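Local coordinates for eukaryotic peptide chain release factor GTP-binding subunit (Schizosaccharomyces pombe, PDB 1R5B), which belongs to the translational GTP-binding proteins related to elongation factor Tu, with a P-loop domain joined to beta-rich domains, at residues K41-V47 with H120-L126; T20-T24 with A279-K283; T362-Q368 with K461-D467. All coordinates share one frame; numbering follows the deposited sequence.

Interaction 1 of 3, residues K41-V47 with H120-L126; sequences KEHVNIV and HRRFSLL
His120 starts the pairing through its backbone: its carbonyl takes the amide of Glu42 (Glu42 N to His120 O, 3.0 Å), while the first carbons of the Lys41 side chain lie against the same carbonyl and NZ goes on to Thr118. Arg121 comes next and runs beside Glu42, both side chains pointing the same way. With CG beside its own backbone N (chi1 -72°) and the chain extended, Arg121 NE lies 3.1 Å from Glu42 OE1, a salt bridge that meets the carboxylate from above, the two planes 76° apart. Water 1 joins Glu42 OE1 to Arg121 NH2. The carbonyls of Leu260 and Met263 hold Arg121 NH1, and Lys269 takes the other oxygen of Glu42, which should steady both charges. Arg122 gives its N to Glu42 O and receives Val44 N at its own O (2.8 Å), and its CD sits over one face of the His43 ring before the guanidinium reaches Glu117. This is parallel pairing in the core sheet of a P-loop domain, strand 42-50 running on towards a probable Walker A loop. The Phe123 side chain lies alongside that of Val44, CD2 3.8 Å from Val44 CG1, and its ring stacks with Phe116; Phe123 CB touches Ile46 CG2 at 3.9 Å. Ser124 continues the ladder, N to Val44 O and O from Ile46 N, the latter nearly straight at 173°. Leu125 sets CD2 4.0 Å from Ile46 CG2. Leu126 bonds through N to Ile46 O (2.9 Å), and its methyls cross the side chain of Asn45.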
loop_
_atom_site.group_PDB
_atom_site.type_symbol
_atom_site.label_atom_id
_atom_site.label_comp_id
_atom_site.label_asym_id
_atom_site.label_seq_id
_atom_site.Cartn_x
_atom_site.Cartn_y
_atom_site.Cartn_z
ATOM N N LYS A 41 1.492 5.713 9.057
ATOM C CA LYS A 41 1.360 5.719 7.593
ATOM C C LYS A 41 2.293 4.740 6.869
ATOM O O LYS A 41 3.435 4.536 7.274
ATOM C CB LYS A 41 1.614 7.129 7.048
ATOM C CG LYS A 41 0.535 8.134 7.408
ATOM C CD LYS A 41 0.969 9.561 7.116
ATOM C CE LYS A 41 0.036 10.574 7.770
ATOM N NZ LYS A 41 -0.690 11.375 6.779
ATOM N N GLU A 42 1.801 4.149 5.783
ATOM C CA GLU A 42 2.559 3.163 5.009
ATOM C C GLU A 42 3.710 3.816 4.242
ATOM O O GLU A 42 3.493 4.762 3.513
ATOM C CB GLU A 42 1.623 2.436 4.031
ATOM C CG GLU A 42 2.299 1.425 3.101
ATOM C CD GLU A 42 1.365 0.881 2.020
ATOM O OE1 GLU A 42 0.241 1.404 1.856
ATOM O OE2 GLU A 42 1.761 -0.080 1.320
ATOM N N HIS A 43 4.920 3.291 4.392
ATOM C CA HIS A 43 6.076 3.810 3.679
ATOM C C HIS A 43 6.077 3.286 2.267
ATOM O O HIS A 43 5.928 2.083 2.056
ATOM C CB HIS A 43 7.382 3.375 4.325
ATOM C CG HIS A 43 7.664 4.041 5.634
ATOM N ND1 HIS A 43 6.695 4.232 6.598
ATOM C CD2 HIS A 43 8.815 4.538 6.150
ATOM C CE1 HIS A 43 7.237 4.824 7.647
ATOM N NE2 HIS A 43 8.519 5.021 7.400
ATOM N N VAL A 44 6.297 4.192 1.323
ATOM C CA VAL A 44 6.332 3.899 -0.108
ATOM C C VAL A 44 7.528 4.608 -0.739
ATOM O O VAL A 44 7.888 5.701 -0.316
ATOM C CB VAL A 44 5.036 4.396 -0.776
ATOM C CG1 VAL A 44 5.024 4.095 -2.244
ATOM C CG2 VAL A 44 3.845 3.750 -0.106
ATOM N N ASN A 45 8.156 3.969 -1.720
ATOM C CA ASN A 45 9.252 4.566 -2.477
ATOM C C ASN A 45 8.749 4.988 -3.837
ATOM O O ASN A 45 8.121 4.197 -4.553
ATOM C CB ASN A 45 10.386 3.559 -2.681
ATOM C CG ASN A 45 11.141 3.240 -1.397
ATOM O OD1 ASN A 45 11.777 2.197 -1.294
ATOM N ND2 ASN A 45 11.084 4.132 -0.431
ATOM N N ILE A 46 9.023 6.226 -4.202
ATOM C CA ILE A 46 8.554 6.790 -5.465
ATOM C C ILE A 46 9.709 7.440 -6.194
ATOM O O ILE A 46 10.562 8.084 -5.582
ATOM C CB ILE A 46 7.401 7.785 -5.224
ATOM C CG1 ILE A 46 6.779 8.222 -6.548
ATOM C CG2 ILE A 46 7.867 8.987 -4.432
ATOM C CD1 ILE A 46 5.422 8.865 -6.381
ATOM N N VAL A 47 9.753 7.247 -7.501
ATOM C CA VAL A 47 10.790 7.848 -8.319
ATOM C C VAL A 47 10.133 8.593 -9.469
ATOM O O VAL A 47 9.164 8.114 -10.042
ATOM C CB VAL A 47 11.789 6.802 -8.834
ATOM C CG1 VAL A 47 11.124 5.779 -9.773
ATOM C CG2 VAL A 47 12.948 7.478 -9.521
ATOM N N HIS A 120 -2.846 8.360 3.927
ATOM C CA HIS A 120 -2.490 7.004 4.335
ATOM C C HIS A 120 -1.023 6.625 4.141
ATOM O O HIS A 120 -0.611 5.578 4.628
ATOM C CB HIS A 120 -3.356 5.993 3.586
ATOM C CG HIS A 120 -4.826 6.226 3.738
ATOM N ND1 HIS A 120 -5.491 6.042 4.934
ATOM C CD2 HIS A 120 -5.765 6.608 2.842
ATOM C CE1 HIS A 120 -6.774 6.315 4.768
ATOM N NE2 HIS A 120 -6.967 6.654 3.505
ATOM N N ARG A 121 -0.238 7.441 3.436
ATOM C CA ARG A 121 1.109 7.015 3.034
ATOM C C ARG A 121 2.210 8.052 3.203
ATOM O O ARG A 121 1.965 9.253 3.106
ATOM C CB ARG A 121 1.096 6.578 1.571
ATOM C CG ARG A 121 0.406 5.260 1.336
ATOM C CD ARG A 121 0.232 4.882 -0.138
ATOM N NE ARG A 121 -0.338 3.551 -0.254
ATOM C CZ ARG A 121 -0.807 3.010 -1.369
ATOM N NH1 ARG A 121 -0.782 3.665 -2.528
ATOM N NH2 ARG A 121 -1.301 1.785 -1.314
ATOM N N ARG A 122 3.433 7.568 3.436
ATOM C CA ARG A 122 4.639 8.398 3.365
ATOM C C ARG A 122 5.525 7.995 2.196
ATOM O O ARG A 122 6.079 6.890 2.198
ATOM C CB ARG A 122 5.472 8.273 4.635
ATOM C CG ARG A 122 6.818 8.998 4.519
ATOM C CD ARG A 122 7.678 8.930 5.739
ATOM N NE ARG A 122 7.063 9.635 6.853
ATOM C CZ ARG A 122 7.687 9.900 7.996
ATOM N NH1 ARG A 122 8.955 9.522 8.183
ATOM N NH2 ARG A 122 7.047 10.550 8.962
ATOM N N PHE A 123 5.711 8.912 1.247
ATOM C CA PHE A 123 6.469 8.635 0.032
ATOM C C PHE A 123 7.893 9.155 0.112
ATOM O O PHE A 123 8.122 10.358 0.131
ATOM C CB PHE A 123 5.783 9.256 -1.171
ATOM C CG PHE A 123 4.395 8.767 -1.381
ATOM C CD1 PHE A 123 3.344 9.332 -0.694
ATOM C CD2 PHE A 123 4.136 7.747 -2.263
ATOM C CE1 PHE A 123 2.073 8.890 -0.880
ATOM C CE2 PHE A 123 2.851 7.298 -2.454
ATOM C CZ PHE A 123 1.817 7.871 -1.756
ATOM N N SER A 124 8.848 8.239 0.143
ATOM C CA SER A 124 10.255 8.583 0.076
ATOM C C SER A 124 10.672 8.777 -1.385
ATOM O O SER A 124 10.504 7.875 -2.202
ATOM C CB SER A 124 11.067 7.473 0.745
ATOM O OG SER A 124 12.444 7.614 0.484
ATOM N N LEU A 125 11.204 9.953 -1.720
ATOM C CA LEU A 125 11.626 10.235 -3.103
ATOM C C LEU A 125 13.014 9.683 -3.403
ATOM O O LEU A 125 13.983 10.118 -2.806
ATOM C CB LEU A 125 11.630 11.738 -3.381
ATOM C CG LEU A 125 10.286 12.470 -3.381
ATOM C CD1 LEU A 125 10.463 13.878 -2.863
ATOM C CD2 LEU A 125 9.679 12.518 -4.764
ATOM N N LEU A 126 13.100 8.728 -4.329
ATOM C CA LEU A 126 14.380 8.157 -4.758
ATOM C C LEU A 126 15.023 8.990 -5.873
ATOM O O LEU A 126 14.362 9.811 -6.511
ATOM C CB LEU A 126 14.182 6.719 -5.263
ATOM C CG LEU A 126 13.408 5.693 -4.421
ATOM C CD1 LEU A 126 13.613 4.290 -4.962
ATOM C CD2 LEU A 126 13.804 5.735 -2.960
HETATM O O HOH W 1 -1.627 -0.381 0.750
#

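Interaction 2 of 3, residues T20-T24 with A279-K283; sequences TEDAT and ASKYK
Glu21 rests on Ser280, its CG 3.4 Å from Ser280 OG. The side chain of Glu21 then bends at chi2 (89°), which carries the carboxylate over towards Tyr282: OE2 comes to 3.8 Å from Tyr282 CD2, the carboxylate and ring planes 60° apart. On one flank, Thr20 CA points its hydrogen at Lys281 O, 3.4 Å away and nearly straight (166° at the hydrogen). On the other, Asp22 N lies 3.1 Å from Ala279 O, although the model is too tight around that carbonyl for its details to be trusted. The two chains run in nearly opposite directions here, yet 20-24 takes up no regular strand and the touch is small, lying at the protein surface.

Further out, Asp22 OD2 has a weak hydrogen bond to Thr390, while Lys281 NZ extends away from 20-24 to the carbonyl of Val346. Ala279 and Ser280 both face Glu290, a classic beta bulge, at the residues that Glu21 and Asp22 meet. The contact thus lays the first modelled residues of the chain, ahead of helix 35-38, on strand 275-283, which pairs with strands 287-292 and 351-353 in an antiparallel sheet.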
loop_
_atom_site.group_PDB
_atom_site.type_symbol
_atom_site.label_atom_id
_atom_site.label_comp_id
_atom_site.label_asym_id
_atom_site.label_seq_id
_atom_site.Cartn_x
_atom_site.Cartn_y
_atom_site.Cartn_z
ATOM N N THR A 20 -18.591 -20.961 7.460
ATOM C CA THR A 20 -18.878 -20.021 6.335
ATOM C C THR A 20 -18.172 -18.655 6.567
ATOM O O THR A 20 -16.997 -18.627 6.934
ATOM C CB THR A 20 -20.421 -19.909 6.106
ATOM O OG1 THR A 20 -21.096 -19.699 7.357
ATOM C CG2 THR A 20 -20.996 -21.237 5.600
ATOM N N GLU A 21 -18.874 -17.539 6.366
ATOM C CA GLU A 21 -18.231 -16.228 6.249
ATOM C C GLU A 21 -17.668 -15.671 7.564
ATOM O O GLU A 21 -17.954 -16.174 8.646
ATOM C CB GLU A 21 -19.210 -15.216 5.625
ATOM C CG GLU A 21 -19.420 -15.372 4.116
ATOM C CD GLU A 21 -20.555 -16.324 3.735
ATOM O OE1 GLU A 21 -21.633 -16.290 4.374
ATOM O OE2 GLU A 21 -20.376 -17.106 2.774
ATOM N N ASP A 22 -16.852 -14.629 7.434
ATOM C CA ASP A 22 -16.258 -13.903 8.554
ATOM C C ASP A 22 -16.975 -12.550 8.622
ATOM O O ASP A 22 -16.864 -11.747 7.695
ATOM C CB ASP A 22 -14.758 -13.727 8.289
ATOM C CG ASP A 22 -14.033 -13.001 9.395
ATOM O OD1 ASP A 22 -14.127 -11.759 9.467
ATOM O OD2 ASP A 22 -13.304 -13.591 10.216
ATOM N N ALA A 23 -17.709 -12.305 9.713
ATOM C CA ALA A 23 -18.609 -11.142 9.820
ATOM C C ALA A 23 -17.892 -9.802 9.613
ATOM O O ALA A 23 -18.297 -8.998 8.769
ATOM C CB ALA A 23 -19.347 -11.151 11.169
ATOM N N THR A 24 -16.828 -9.579 10.384
ATOM C CA THR A 24 -16.054 -8.338 10.321
ATOM C C THR A 24 -14.553 -8.583 10.554
ATOM O O THR A 24 -14.178 -9.283 11.498
ATOM C CB THR A 24 -16.572 -7.320 11.373
ATOM O OG1 THR A 24 -16.639 -7.936 12.665
ATOM C CG2 THR A 24 -18.017 -6.880 11.089
ATOM N N ALA A 279 -10.954 -14.677 4.393
ATOM C CA ALA A 279 -12.119 -14.078 5.036
ATOM C C ALA A 279 -13.336 -14.994 5.008
ATOM O O ALA A 279 -14.129 -14.971 5.930
ATOM C CB ALA A 279 -12.448 -12.748 4.395
ATOM N N SER A 280 -13.496 -15.792 3.958
ATOM C CA SER A 280 -14.635 -16.700 3.876
ATOM C C SER A 280 -14.296 -18.045 3.287
ATOM O O SER A 280 -13.257 -18.216 2.664
ATOM C CB SER A 280 -15.756 -16.082 3.054
ATOM O OG SER A 280 -16.101 -14.825 3.584
ATOM N N LYS A 281 -15.202 -18.994 3.503
ATOM C CA LYS A 281 -15.092 -20.324 2.932
ATOM C C LYS A 281 -16.493 -20.828 2.630
ATOM O O LYS A 281 -17.282 -21.028 3.544
ATOM C CB LYS A 281 -14.386 -21.273 3.907
ATOM C CG LYS A 281 -14.200 -22.695 3.369
ATOM C CD LYS A 281 -13.476 -23.603 4.358
ATOM C CE LYS A 281 -13.237 -24.999 3.768
ATOM N NZ LYS A 281 -13.146 -26.055 4.818
ATOM N N TYR A 282 -16.809 -21.005 1.353
ATOM C CA TYR A 282 -18.075 -21.611 0.957
ATOM C C TYR A 282 -17.860 -22.609 -0.184
ATOM O O TYR A 282 -16.723 -22.948 -0.507
ATOM C CB TYR A 282 -19.130 -20.533 0.621
ATOM C CG TYR A 282 -18.699 -19.427 -0.332
ATOM C CD1 TYR A 282 -19.077 -19.445 -1.677
ATOM C CD2 TYR A 282 -17.950 -18.337 0.120
ATOM C CE1 TYR A 282 -18.694 -18.413 -2.556
ATOM C CE2 TYR A 282 -17.567 -17.302 -0.749
ATOM C CZ TYR A 282 -17.944 -17.348 -2.080
ATOM O OH TYR A 282 -17.566 -16.333 -2.928
ATOM N N LYS A 283 -18.955 -23.110 -0.747
ATOM C CA LYS A 283 -18.925 -24.068 -1.848
ATOM C C LYS A 283 -19.735 -23.507 -3.010
ATOM O O LYS A 283 -20.928 -23.250 -2.859
ATOM C CB LYS A 283 -19.557 -25.403 -1.408
ATOM C CG LYS A 283 -18.618 -26.345 -0.643
ATOM C CD LYS A 283 -18.323 -27.652 -1.404
ATOM C CE LYS A 283 -16.829 -27.830 -1.671
ATOM N NZ LYS A 283 -16.051 -28.177 -0.448
#

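Interaction 3 of 3, residues T362-Q368 with K461-D467; sequences TTRFIAQ and KVVKILD
Residues 364-368 and 461-466 run antiparallel, twisted so that their directions differ by 137°. From Gln368 and Lys461 the pairing passes through Ala367 opposite Val462, and there the register slips by one residue: a beta bulge puts Val463 and Lys464 together against Ile366. Ile366 O takes Val463 N (2.9 Å, 168°), and Ile366 N goes to Lys464 O at 3.1 Å. Past the non-hydrogen-bonded pair Phe365 and Ile465, Leu466 N bonds to Arg364 O. Both are central strands of a six-stranded antiparallel sheet, consistent with the C-terminal beta-barrel domain of the elongation factor family, and strand 457-466 brings the chain to its C-terminal residue, Asp467.

On one side of the sheet Phe365 crosses Val462 at about a right angle, CD2 4.0 Å from Val462 CB, with Met436 and Leu428 also against the Phe365 side chain. The other side carries Ile366, Gln368 and Lys461. Ile366 CG2 also meets Val463 CG1 at the bulge (3.5 Å), and Gln368 lies alongside Lys461, NE2 3.4 Å from Lys461 CE, while Lys461 NZ is bound by Met38 O.

Thr362 closes the far end. Its OG1, anti to the backbone N (chi1 -166°), donates nearly along the C=O axis of Leu466 and accepts Arg364 N at 3.2 Å, an ST turn. Arg364 NH1 makes a salt bridge to Asp467 OD1 (3.2 Å) whose hydrogen bond is weak, the oxygen approaching at the guanidinium edge; Thr363 OG1 sits above one face of that group, toward its rim, and water 2 links the same hydroxyl to Asp467 OD1.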
loop_
_atom_site.group_PDB
_atom_site.type_symbol
_atom_site.label_atom_id
_atom_site.label_comp_id
_atom_site.label_asym_id
_atom_site.label_seq_id
_atom_site.Cartn_x
_atom_site.Cartn_y
_atom_site.Cartn_z
ATOM N N THR A 362 3.573 -18.126 14.143
ATOM C CA THR A 362 4.286 -18.294 15.398
ATOM C C THR A 362 3.328 -18.316 16.567
ATOM O O THR A 362 2.152 -18.019 16.411
ATOM C CB THR A 362 5.320 -17.152 15.555
ATOM O OG1 THR A 362 6.250 -17.449 16.597
ATOM C CG2 THR A 362 4.655 -15.865 16.012
ATOM N N THR A 363 3.848 -18.691 17.730
ATOM C CA THR A 363 3.118 -18.569 18.983
ATOM C C THR A 363 3.746 -17.511 19.890
ATOM O O THR A 363 3.270 -17.293 20.996
ATOM C CB THR A 363 3.082 -19.926 19.730
ATOM O OG1 THR A 363 4.401 -20.487 19.792
ATOM C CG2 THR A 363 2.276 -20.957 18.965
ATOM N N ARG A 364 4.813 -16.859 19.432
ATOM C CA ARG A 364 5.577 -15.940 20.283
ATOM C C ARG A 364 6.004 -14.670 19.549
ATOM O O ARG A 364 6.678 -14.741 18.528
ATOM C CB ARG A 364 6.810 -16.655 20.847
ATOM C CG ARG A 364 6.462 -17.796 21.775
ATOM C CD ARG A 364 7.641 -18.394 22.519
ATOM N NE ARG A 364 7.315 -19.709 23.070
ATOM C CZ ARG A 364 7.358 -20.863 22.395
ATOM N NH1 ARG A 364 7.718 -20.896 21.116
ATOM N NH2 ARG A 364 7.048 -22.005 23.013
ATOM N N PHE A 365 5.621 -13.516 20.094
ATOM C CA PHE A 365 5.918 -12.225 19.471
ATOM C C PHE A 365 5.782 -11.027 20.408
ATOM O O PHE A 365 5.061 -11.077 21.400
ATOM C CB PHE A 365 4.983 -11.999 18.286
ATOM C CG PHE A 365 3.531 -11.907 18.660
ATOM C CD1 PHE A 365 2.784 -13.049 18.820
ATOM C CD2 PHE A 365 2.909 -10.679 18.822
ATOM C CE1 PHE A 365 1.454 -12.980 19.137
ATOM C CE2 PHE A 365 1.571 -10.611 19.147
ATOM C CZ PHE A 365 0.848 -11.775 19.301
ATOM N N ILE A 366 6.438 -9.930 20.039
ATOM C CA ILE A 366 6.378 -8.671 20.785
ATOM C C ILE A 366 5.325 -7.748 20.158
ATOM O O ILE A 366 5.133 -7.778 18.946
ATOM C CB ILE A 366 7.772 -8.019 20.796
ATOM C CG1 ILE A 366 8.824 -9.046 21.254
ATOM C CG2 ILE A 366 7.776 -6.793 21.702
ATOM C CD1 ILE A 366 10.231 -8.499 21.397
ATOM N N ALA A 367 4.648 -6.935 20.975
ATOM C CA ALA A 367 3.490 -6.147 20.513
ATOM C C ALA A 367 3.167 -4.882 21.338
ATOM O O ALA A 367 2.944 -4.964 22.556
ATOM C CB ALA A 367 2.260 -7.037 20.460
ATOM N N GLN A 368 3.133 -3.728 20.654
ATOM C CA GLN A 368 2.673 -2.471 21.233
ATOM C C GLN A 368 1.157 -2.458 21.305
ATOM O O GLN A 368 0.504 -2.858 20.349
ATOM C CB GLN A 368 3.100 -1.285 20.369
ATOM C CG GLN A 368 4.591 -0.959 20.361
ATOM C CD GLN A 368 4.880 0.446 19.834
ATOM O OE1 GLN A 368 5.981 0.717 19.350
ATOM N NE2 GLN A 368 3.894 1.337 19.926
ATOM N N LYS A 461 -0.091 -3.437 17.476
ATOM C CA LYS A 461 0.648 -3.921 16.326
ATOM C C LYS A 461 1.803 -4.794 16.785
ATOM O O LYS A 461 2.309 -4.596 17.884
ATOM C CB LYS A 461 1.175 -2.746 15.506
ATOM C CG LYS A 461 2.216 -1.870 16.201
ATOM C CD LYS A 461 2.010 -0.392 15.866
ATOM C CE LYS A 461 2.836 0.529 16.763
ATOM N NZ LYS A 461 3.487 1.623 15.982
ATOM N N VAL A 462 2.233 -5.739 15.943
ATOM C CA VAL A 462 3.332 -6.640 16.298
ATOM C C VAL A 462 4.631 -6.049 15.782
ATOM O O VAL A 462 4.642 -5.495 14.700
ATOM C CB VAL A 462 3.120 -8.133 15.801
ATOM C CG1 VAL A 462 1.835 -8.314 15.010
ATOM C CG2 VAL A 462 4.334 -8.668 15.029
ATOM N N VAL A 463 5.711 -6.157 16.561
ATOM C CA VAL A 463 6.997 -5.523 16.231
ATOM C C VAL A 463 8.148 -6.498 16.030
ATOM O O VAL A 463 9.197 -6.124 15.498
ATOM C CB VAL A 463 7.407 -4.455 17.306
ATOM C CG1 VAL A 463 7.568 -5.073 18.685
ATOM C CG2 VAL A 463 8.676 -3.695 16.897
ATOM N N LYS A 464 7.972 -7.737 16.475
ATOM C CA LYS A 464 8.978 -8.772 16.234
ATOM C C LYS A 464 8.369 -10.169 16.318
ATOM O O LYS A 464 7.536 -10.438 17.181
ATOM C CB LYS A 464 10.144 -8.638 17.224
ATOM C CG LYS A 464 11.254 -9.686 17.030
ATOM C CD LYS A 464 12.638 -9.208 17.502
ATOM C CE LYS A 464 13.269 -10.166 18.517
ATOM N NZ LYS A 464 14.756 -10.289 18.377
ATOM N N ILE A 465 8.785 -11.042 15.400
ATOM C CA ILE A 465 8.383 -12.451 15.404
ATOM C C ILE A 465 9.464 -13.239 16.121
ATOM O O ILE A 465 10.638 -12.915 15.999
ATOM C CB ILE A 465 8.263 -12.989 13.960
ATOM C CG1 ILE A 465 7.323 -12.117 13.114
ATOM C CG2 ILE A 465 7.831 -14.472 13.955
ATOM C CD1 ILE A 465 5.884 -12.161 13.545
ATOM N N LEU A 466 9.075 -14.285 16.840
ATOM C CA LEU A 466 10.043 -15.161 17.509
ATOM C C LEU A 466 9.849 -16.628 17.098
ATOM O O LEU A 466 8.719 -17.108 17.029
ATOM C CB LEU A 466 9.961 -15.008 19.032
ATOM C CG LEU A 466 10.429 -13.640 19.550
ATOM C CD1 LEU A 466 9.940 -13.366 20.982
ATOM C CD2 LEU A 466 11.954 -13.516 19.455
ATOM N N ASP A 467 10.969 -17.306 16.813
ATOM C CA ASP A 467 11.024 -18.729 16.430
ATOM C C ASP A 467 9.871 -19.231 15.528
ATOM O O ASP A 467 9.354 -18.585 14.603
ATOM C CB ASP A 467 11.144 -19.590 17.692
ATOM C CG ASP A 467 10.051 -19.298 18.708
ATOM O OD1 ASP A 467 8.864 -19.551 18.401
ATOM O OD2 ASP A 467 10.284 -18.801 19.833
ATOM O OXT ASP A 467 9.363 -20.349 15.648
HETATM O O HOH W 2 6.531 -21.001 17.358
#

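In the fold
The three contacts lie in three separate parts of the fold and do not touch. Interaction 1 belongs to the P-loop domain, interaction 2 lays the N-terminal tail on an antiparallel beta sheet, and interaction 3 belongs to the six-stranded one. Interactions 1 and 3 come nearest each other, about 8 Å between nearest atoms and 25 Å between centres; interaction 2 stays about 16 Å from interaction 3 and about 18 Å from interaction 1, nearest atoms in each case. Along the chain, interaction 2 brackets interaction 1, since 20-24 precedes it and 279-283 follows; interaction 3 comes after both. Of the three, interaction 1 leads into the probable Walker A loop, with Val47 near but not touching it.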